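Local coordinates for protein putative transcriptional regulator (Streptomyces coelicolor A3, PDB 2PQQ) that probably binds cyclic AMP and DNA to regulate transcription, this chain being the N-terminal part with the likely nucleotide-binding domain, at residues 6-11 against 19-24; 10-15 against 84-89; 31-34 against 38-41; 112-115 against 120-123. All coordinates share one frame; numbering follows the deposited sequence.

Contact 1 (6-11 against 19-24)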
# COMPACT_ATOMS: atom_id res chain seq x y z
N VAL A 6 -24.21 13.77 -10.10
CA VAL A 6 -22.96 13.53 -10.87
C VAL A 6 -21.71 13.94 -10.10
O VAL A 6 -20.63 13.35 -10.31
CB VAL A 6 -22.99 14.17 -12.28
CG1 VAL A 6 -22.77 15.68 -12.23
CG2 VAL A 6 -21.97 13.48 -13.25
N LEU A 7 -21.83 14.93 -9.21
CA LEU A 7 -20.67 15.43 -8.50
C LEU A 7 -20.37 14.63 -7.24
O LEU A 7 -19.33 14.82 -6.62
CB LEU A 7 -20.82 16.91 -8.16
CG LEU A 7 -21.05 17.87 -9.34
CD1 LEU A 7 -21.21 19.30 -8.82
CD2 LEU A 7 -19.92 17.78 -10.40
N ARG A 8 -21.27 13.73 -6.87
CA ARG A 8 -21.14 13.03 -5.59
C ARG A 8 -20.77 11.54 -5.69
O ARG A 8 -20.62 10.88 -4.66
CB ARG A 8 -22.42 13.21 -4.78
CG ARG A 8 -22.63 14.66 -4.33
CD ARG A 8 -23.74 14.71 -3.26
NE ARG A 8 -25.02 14.19 -3.74
CZ ARG A 8 -25.97 14.94 -4.30
NH1 ARG A 8 -25.78 16.24 -4.48
NH2 ARG A 8 -27.11 14.37 -4.68
N ARG A 9 -20.62 11.04 -6.91
CA ARG A 9 -20.25 9.63 -7.12
C ARG A 9 -18.74 9.41 -7.07
O ARG A 9 -18.11 8.91 -8.01
CB ARG A 9 -20.89 9.08 -8.40
CG ARG A 9 -22.42 9.05 -8.35
CD ARG A 9 -22.92 8.15 -7.20
NE ARG A 9 -24.38 7.96 -7.20
CZ ARG A 9 -25.01 6.98 -6.54
NH1 ARG A 9 -24.32 6.10 -5.82
NH2 ARG A 9 -26.33 6.88 -6.60
N ASN A 10 -18.16 9.78 -5.93
CA ASN A 10 -16.72 9.77 -5.75
C ASN A 10 -16.40 9.95 -4.26
O ASN A 10 -17.20 10.52 -3.52
CB ASN A 10 -16.08 10.88 -6.58
CG ASN A 10 -16.42 12.28 -6.07
OD1 ASN A 10 -15.79 12.77 -5.13
ND2 ASN A 10 -17.39 12.95 -6.71
N PRO A 11 -15.23 9.46 -3.81
CA PRO A 11 -14.81 9.47 -2.40
C PRO A 11 -14.51 10.86 -1.81
O PRO A 11 -14.27 10.97 -0.60
CB PRO A 11 -13.52 8.64 -2.42
CG PRO A 11 -13.60 7.84 -3.70
CD PRO A 11 -14.23 8.80 -4.65
N GLU A 19 -26.95 21.68 -0.50
CA GLU A 19 -26.50 23.07 -0.57
C GLU A 19 -25.02 23.14 -0.92
O GLU A 19 -24.63 23.94 -1.76
CB GLU A 19 -26.81 23.88 0.71
CG GLU A 19 -25.79 25.02 0.97
CD GLU A 19 -26.32 26.26 1.70
OE1 GLU A 19 -25.64 26.70 2.67
OE2 GLU A 19 -27.38 26.82 1.32
N GLN A 20 -24.20 22.31 -0.27
CA GLN A 20 -22.76 22.31 -0.53
C GLN A 20 -22.48 21.87 -1.97
O GLN A 20 -21.61 22.43 -2.63
CB GLN A 20 -22.00 21.44 0.47
CG GLN A 20 -22.07 21.94 1.93
CD GLN A 20 -21.81 20.84 2.94
OE1 GLN A 20 -22.01 19.64 2.67
NE2 GLN A 20 -21.38 21.25 4.13
N SER A 21 -23.24 20.90 -2.45
CA SER A 21 -23.14 20.43 -3.84
C SER A 21 -23.51 21.55 -4.83
O SER A 21 -22.92 21.65 -5.91
CB SER A 21 -24.07 19.24 -4.06
OG SER A 21 -23.74 18.15 -3.21
N ALA A 22 -24.51 22.37 -4.48
CA ALA A 22 -24.86 23.53 -5.30
C ALA A 22 -23.70 24.55 -5.37
O ALA A 22 -23.39 25.08 -6.46
CB ALA A 22 -26.16 24.17 -4.77
N GLU A 23 -23.04 24.80 -4.24
CA GLU A 23 -21.91 25.74 -4.17
C GLU A 23 -20.73 25.26 -5.01
O GLU A 23 -20.14 26.03 -5.76
CB GLU A 23 -21.44 25.93 -2.73
CG GLU A 23 -22.49 26.48 -1.76
CD GLU A 23 -22.06 26.34 -0.29
OE1 GLU A 23 -21.21 25.48 0.02
OE2 GLU A 23 -22.56 27.11 0.55
N LEU A 24 -20.40 23.98 -4.83
CA LEU A 24 -19.43 23.25 -5.66
C LEU A 24 -19.72 23.45 -7.15
O LEU A 24 -18.82 23.84 -7.90
CB LEU A 24 -19.46 21.77 -5.31
CG LEU A 24 -18.56 20.85 -6.14
CD1 LEU A 24 -17.03 21.31 -6.18
CD2 LEU A 24 -18.73 19.41 -5.63
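Arg8 and Ser21 make the one polar link between 6-11 and 19-24. NH1 of Arg8 donates to OG of Ser21 at 3.1 Å, and the N-H...O angle is 153°. The hydroxyl oxygen sits at the edge of the guanidinium, close to its plane. The chain bends at chi3 (-60°), which turns NE and the guanidinium so that NH1 reaches the hydroxyl. CD of Arg8 also lies 3.4 Å from OG of Ser21. Both polar groups have other partners. Ser21 OG also bonds to the backbone oxygen of Asp17, one turn back, and Arg8 NH2 bonds to the backbone oxygen of Gly1.

The segment 6-11 is part of the N-terminal arm of this chain, just before helix 18-27. It runs past that helix, the short one ahead of the beta-roll that characterises this family.

The apolar part is Leu7 against Leu24. CD1 of Leu7 lies 4.0 Å from CD2 of Leu24, and the two side chains meet at a slant. Leu24 has its CG anti to the backbone N (chi1 177°), which carries CD2 across to Leu7. Leu7 also reaches Leu104, and Leu24 reaches Leu106, both on strand 101-107. Phe13 and Trp114 pack on Leu24 as well.

Within the arm, Asn10 ND2 makes a weak bond to O of Leu7, at 2.7 Å.

Contact 2 (10-15 against 84-89)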
# COMPACT_ATOMS: atom_id res chain seq x y z
N ASN A 10 -18.16 9.78 -5.93
CA ASN A 10 -16.72 9.77 -5.75
C ASN A 10 -16.40 9.95 -4.26
O ASN A 10 -17.20 10.52 -3.52
CB ASN A 10 -16.08 10.88 -6.58
CG ASN A 10 -16.42 12.28 -6.07
OD1 ASN A 10 -15.79 12.77 -5.13
ND2 ASN A 10 -17.39 12.95 -6.71
N PRO A 11 -15.23 9.46 -3.81
CA PRO A 11 -14.81 9.47 -2.40
C PRO A 11 -14.51 10.86 -1.81
O PRO A 11 -14.27 10.97 -0.60
CB PRO A 11 -13.52 8.64 -2.42
CG PRO A 11 -13.60 7.84 -3.70
CD PRO A 11 -14.23 8.80 -4.65
N LEU A 12 -14.51 11.90 -2.62
CA LEU A 12 -14.20 13.22 -2.09
C LEU A 12 -15.45 13.98 -1.69
O LEU A 12 -15.52 14.53 -0.58
CB LEU A 12 -13.39 14.07 -3.08
CG LEU A 12 -12.99 15.46 -2.56
CD1 LEU A 12 -12.28 15.41 -1.18
CD2 LEU A 12 -12.11 16.23 -3.61
N PHE A 13 -16.43 14.01 -2.61
CA PHE A 13 -17.63 14.85 -2.44
C PHE A 13 -18.88 14.05 -2.07
O PHE A 13 -19.98 14.60 -2.06
CB PHE A 13 -17.91 15.64 -3.72
CG PHE A 13 -16.81 16.57 -4.13
CD1 PHE A 13 -16.26 17.48 -3.22
CD2 PHE A 13 -16.35 16.56 -5.44
CE1 PHE A 13 -15.25 18.36 -3.63
CE2 PHE A 13 -15.37 17.44 -5.85
CZ PHE A 13 -14.80 18.34 -4.95
N ALA A 14 -18.70 12.76 -1.77
CA ALA A 14 -19.82 11.86 -1.54
C ALA A 14 -20.73 12.32 -0.40
O ALA A 14 -21.95 12.12 -0.47
CB ALA A 14 -19.34 10.41 -1.29
N ALA A 15 -20.16 12.96 0.62
CA ALA A 15 -20.95 13.29 1.82
C ALA A 15 -21.54 14.70 1.81
O ALA A 15 -22.25 15.09 2.75
CB ALA A 15 -20.13 13.07 3.09
N SER A 84 -4.82 17.13 -6.87
CA SER A 84 -4.23 18.36 -7.40
C SER A 84 -5.03 19.60 -7.03
O SER A 84 -4.49 20.69 -6.99
CB SER A 84 -4.00 18.26 -8.91
OG SER A 84 -5.17 18.58 -9.62
N LEU A 85 -6.31 19.44 -6.71
CA LEU A 85 -7.09 20.51 -6.10
C LEU A 85 -6.45 21.00 -4.78
O LEU A 85 -6.45 22.19 -4.48
CB LEU A 85 -8.53 20.01 -5.87
CG LEU A 85 -9.53 20.86 -5.09
CD1 LEU A 85 -9.85 22.21 -5.76
CD2 LEU A 85 -10.81 20.07 -4.84
N PHE A 86 -5.90 20.09 -3.98
CA PHE A 86 -5.38 20.43 -2.68
C PHE A 86 -3.87 20.58 -2.68
O PHE A 86 -3.32 21.37 -1.92
CB PHE A 86 -5.78 19.35 -1.68
CG PHE A 86 -7.27 19.13 -1.60
CD1 PHE A 86 -8.11 20.14 -1.15
CD2 PHE A 86 -7.83 17.91 -1.98
CE1 PHE A 86 -9.51 19.96 -1.06
CE2 PHE A 86 -9.22 17.71 -1.91
CZ PHE A 86 -10.07 18.75 -1.44
N ASP A 87 -3.20 19.82 -3.54
CA ASP A 87 -1.76 19.78 -3.58
C ASP A 87 -1.32 19.88 -5.05
O ASP A 87 -0.93 18.87 -5.63
CB ASP A 87 -1.27 18.48 -2.92
CG ASP A 87 0.25 18.43 -2.77
OD1 ASP A 87 0.89 19.48 -2.59
OD2 ASP A 87 0.80 17.30 -2.83
N PRO A 88 -1.39 21.09 -5.64
CA PRO A 88 -0.93 21.32 -7.01
C PRO A 88 0.49 20.78 -7.24
O PRO A 88 1.34 20.89 -6.37
CB PRO A 88 -0.91 22.85 -7.12
CG PRO A 88 -2.03 23.27 -6.20
CD PRO A 88 -1.92 22.33 -5.04
N GLY A 89 0.72 20.17 -8.40
CA GLY A 89 2.02 19.61 -8.73
C GLY A 89 1.97 19.09 -10.15
O GLY A 89 0.92 19.08 -10.76
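Leu12 and Leu85 bring the two loops nearest, with their CA atoms 10.9 Å apart, so side chains alone bridge 10-15 and 84-89. Both methyls of Leu12 meet the CE2-CZ edge of the Phe86 ring. CD2 of Leu12 comes to 3.7 Å from CE2 of Phe86, near the ring plane. The chi1 of Leu12 (-178°) sets CG opposite the backbone N, which points its branched end at that edge.

CD2 of Leu85 is 4.2 Å from CD2 of Leu12 and lies over one face of the neighbouring Phe86 ring, toward the rim.

The N-terminal arm is shaped here by an Asx turn. OD1 of Asn10 accepts from the backbone N of Leu12 and of Phe13, each at 2.9 Å and both from the same face of the amide plane. This turn sets Leu12 against a loop of the beta-roll. Leu125 and Val129 of helix 120-139 also pack on Leu12. Cutting Leu12 back to an alanine is likely to open a gap beside the Phe86 edge and leave that ring less firmly held. Ala130 of the second subunit packs on Phe86 too, and Asp87 forms a salt bridge with Arg127 of that subunit.

Contact 3 (31-34 against 38-41)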
# COMPACT_ATOMS: atom_id res chain seq x y z
N VAL A 31 -15.62 22.61 -19.30
CA VAL A 31 -14.58 22.36 -20.29
C VAL A 31 -15.18 21.39 -21.34
O VAL A 31 -15.90 20.47 -20.98
CB VAL A 31 -13.29 21.77 -19.61
CG1 VAL A 31 -12.24 21.45 -20.64
CG2 VAL A 31 -12.71 22.75 -18.58
N THR A 32 -14.93 21.63 -22.63
CA THR A 32 -15.35 20.67 -23.65
C THR A 32 -14.20 20.38 -24.60
O THR A 32 -13.51 21.28 -25.07
CB THR A 32 -16.69 21.10 -24.38
OG1 THR A 32 -16.85 20.39 -25.62
CG2 THR A 32 -16.69 22.58 -24.65
N LEU A 33 -13.98 19.09 -24.84
CA LEU A 33 -12.90 18.63 -25.67
C LEU A 33 -13.50 17.96 -26.90
O LEU A 33 -14.50 17.27 -26.78
CB LEU A 33 -12.08 17.59 -24.92
CG LEU A 33 -11.49 17.91 -23.57
CD1 LEU A 33 -10.81 16.65 -23.01
CD2 LEU A 33 -10.51 19.03 -23.76
N ALA A 34 -12.89 18.18 -28.06
CA ALA A 34 -13.14 17.35 -29.23
C ALA A 34 -12.28 16.09 -29.15
O ALA A 34 -11.26 16.06 -28.46
CB ALA A 34 -12.82 18.11 -30.51
N THR A 38 -6.18 17.03 -26.14
CA THR A 38 -5.55 16.65 -24.89
C THR A 38 -6.05 17.55 -23.77
O THR A 38 -6.05 18.78 -23.91
CB THR A 38 -3.99 16.66 -24.94
OG1 THR A 38 -3.51 17.98 -24.65
CG2 THR A 38 -3.46 16.21 -26.29
N LEU A 39 -6.50 16.93 -22.68
CA LEU A 39 -6.90 17.66 -21.47
C LEU A 39 -5.71 18.34 -20.78
O LEU A 39 -5.76 19.52 -20.36
CB LEU A 39 -7.58 16.70 -20.49
CG LEU A 39 -8.17 17.29 -19.21
CD1 LEU A 39 -9.24 18.32 -19.55
CD2 LEU A 39 -8.77 16.18 -18.35
N PHE A 40 -4.67 17.55 -20.56
CA PHE A 40 -3.41 18.08 -20.11
C PHE A 40 -2.32 17.12 -20.52
O PHE A 40 -2.60 15.98 -20.87
CB PHE A 40 -3.39 18.35 -18.57
CG PHE A 40 -3.88 17.18 -17.73
CD1 PHE A 40 -5.12 17.24 -17.08
CD2 PHE A 40 -3.11 16.02 -17.58
CE1 PHE A 40 -5.57 16.18 -16.29
CE2 PHE A 40 -3.55 14.96 -16.81
CZ PHE A 40 -4.79 15.02 -16.17
N HIS A 41 -1.08 17.59 -20.50
CA HIS A 41 0.06 16.76 -20.86
C HIS A 41 0.79 16.33 -19.61
O HIS A 41 0.93 17.11 -18.68
CB HIS A 41 1.05 17.55 -21.73
CG HIS A 41 0.58 17.75 -23.13
ND1 HIS A 41 -0.10 18.87 -23.55
CD2 HIS A 41 0.68 16.95 -24.22
CE1 HIS A 41 -0.38 18.77 -24.83
NE2 HIS A 41 0.08 17.61 -25.27
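Val31 touches 38-41 through one methyl. Its CG1 lies 4.5 Å from CD1 of Leu39, a loose apolar contact. The backbone of Val31 pairs with Leu103 of strand 101-107, and its side chain packs on Leu103 and on Arg48.

Leu33 comes next on the same side of the strand and makes the closer contact. CD1 of Leu33 is 4.1 Å from CB of Leu39 and 4.2 Å from CD1 of Leu39. The two leucine side chains cross at about a right angle. Leu39 holds its CG anti to its own backbone N (chi1 -176°), and this turns the end of Leu39 toward Leu33. On its other branch, CD2 of Leu33 lies 4.5 Å from the backbone O of Thr38, near the limit of contact.

Strand 29-33 belongs to one sheet of the beta-roll and pairs with strand 101-107. Strand 38-40 belongs to the other sheet, where Leu39 and Phe40 pair with Gly95. The chain turns a corner at Leu39, so that residue packs between the sheets. Leu103, Tyr50 and Ile80 also touch it. At the loop end, the backbone N of Ala34 bonds to the carboxylate of Asp37.

No hydrogen bond crosses between 31-34 and 38-41. The two strands are therefore joined by branched apolar side chains, while each finds its backbone partners in its own sheet.

Contact 4 (112-115 against 120-123)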
# COMPACT_ATOMS: atom_id res chain seq x y z
N GLN A 112 -10.46 28.56 -1.69
CA GLN A 112 -10.58 29.57 -0.64
C GLN A 112 -11.91 30.36 -0.65
O GLN A 112 -12.52 30.54 0.41
CB GLN A 112 -9.40 30.56 -0.66
CG GLN A 112 -9.17 31.14 0.69
CD GLN A 112 -9.24 30.06 1.76
OE1 GLN A 112 -10.18 30.02 2.57
NE2 GLN A 112 -8.30 29.15 1.74
N PRO A 113 -12.34 30.85 -1.83
CA PRO A 113 -13.62 31.56 -1.82
C PRO A 113 -14.77 30.64 -1.38
O PRO A 113 -15.69 31.10 -0.75
CB PRO A 113 -13.81 31.95 -3.29
CG PRO A 113 -12.39 32.03 -3.82
CD PRO A 113 -11.74 30.85 -3.17
N TRP A 114 -14.72 29.37 -1.77
CA TRP A 114 -15.78 28.46 -1.37
C TRP A 114 -15.75 28.26 0.14
O TRP A 114 -16.77 28.43 0.80
CB TRP A 114 -15.69 27.16 -2.15
CG TRP A 114 -16.75 26.15 -1.82
CD1 TRP A 114 -17.99 26.36 -1.23
CD2 TRP A 114 -16.67 24.75 -2.09
NE1 TRP A 114 -18.66 25.16 -1.11
CE2 TRP A 114 -17.88 24.17 -1.65
CE3 TRP A 114 -15.69 23.93 -2.67
CZ2 TRP A 114 -18.13 22.80 -1.76
CZ3 TRP A 114 -15.94 22.57 -2.78
CH2 TRP A 114 -17.15 22.02 -2.31
N LEU A 115 -14.58 27.96 0.69
CA LEU A 115 -14.45 27.81 2.16
C LEU A 115 -14.86 29.06 2.93
O LEU A 115 -15.45 28.95 4.00
CB LEU A 115 -13.04 27.37 2.57
CG LEU A 115 -12.44 26.14 1.89
CD1 LEU A 115 -11.11 25.75 2.59
CD2 LEU A 115 -13.42 24.96 1.84
N GLU A 120 -18.03 25.12 6.83
CA GLU A 120 -18.25 23.70 7.13
C GLU A 120 -17.64 22.76 6.10
O GLU A 120 -17.40 21.58 6.38
CB GLU A 120 -19.75 23.38 7.24
CG GLU A 120 -20.42 23.91 8.49
CD GLU A 120 -21.73 23.20 8.80
OE1 GLU A 120 -22.74 23.89 9.07
OE2 GLU A 120 -21.75 21.94 8.81
N VAL A 121 -17.42 23.29 4.89
CA VAL A 121 -16.86 22.53 3.79
C VAL A 121 -15.43 22.09 4.11
O VAL A 121 -15.05 21.00 3.73
CB VAL A 121 -16.94 23.30 2.44
CG1 VAL A 121 -16.09 22.64 1.34
CG2 VAL A 121 -18.39 23.38 1.97
N ALA A 122 -14.66 22.94 4.80
CA ALA A 122 -13.25 22.62 5.11
C ALA A 122 -13.19 21.37 5.96
O ALA A 122 -12.44 20.45 5.67
CB ALA A 122 -12.55 23.82 5.84
N THR A 123 -14.04 21.33 6.98
CA THR A 123 -14.18 20.20 7.85
C THR A 123 -14.63 18.94 7.10
O THR A 123 -14.08 17.85 7.31
CB THR A 123 -15.16 20.57 8.97
OG1 THR A 123 -14.58 21.65 9.71
CG2 THR A 123 -15.40 19.42 9.91
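Val121 packs on Trp114 and Leu115 where the two helices that follow the beta-roll meet, 111-117 and 120-139. The second is the long helix that in relatives such as CAP forms the dimer interface and leads to the DNA-binding domain.

The main contact is a CH-pi interaction. CG1 of Val121 lies over the face of the Trp114 six-membered ring, 3.7 Å from its centroid and 11° off the normal. The other methyl, CG2, is 3.6 Å from NE1 of Trp114. Val121 thus spreads its two methyls along the indole. Its chi1 of 167° puts CG1 anti to the backbone N, over the ring and toward Leu115. CD2 of Leu115 meets that methyl from another side, 3.6 Å from CG1 of Val121. The Leu115 and Val121 side chains cross at about a right angle.

The indole is positioned from helix 18-27. Its NE1 donates to OE1 of Glu23, and Leu24 packs on the ring. The same Glu23 forms a salt bridge with Arg118 through its other carboxylate oxygen. A serine in place of Trp114 would probably leave the Val121 methyls without their flat apolar surface and Glu23 OE1 without its indole mate.

The second subunit lies against this corner. Its Ala122 packs on both Leu115 and Ala122, and the backbone oxygen of its Pro119 accepts from NE2 of Gln112. Within the chain, CD1 of Leu115 rests 4.0 Å from CB of Ala122.

How the contacts relate
Contacts 1, 2 and 4 are buried, and contact 3 is only partly so. Contacts 1 and 2 share the arm residues Asn10 and Pro11 and pack on each other. Contact 1 also meets contact 4, through helix 18-27. Contact 1 thus links contacts 2 and 4, which do not touch each other. Contact 3 stands apart in the beta-roll, its centre about 28 Å from that of contact 4. Contact 1 alone has a hydrogen bond between its segments. Contacts 2, 3 and 4 are apolar across their segments, with aromatic rings in 2 and 4 and aliphatic side chains in 3. Contacts 2 and 4 also touch the second subunit.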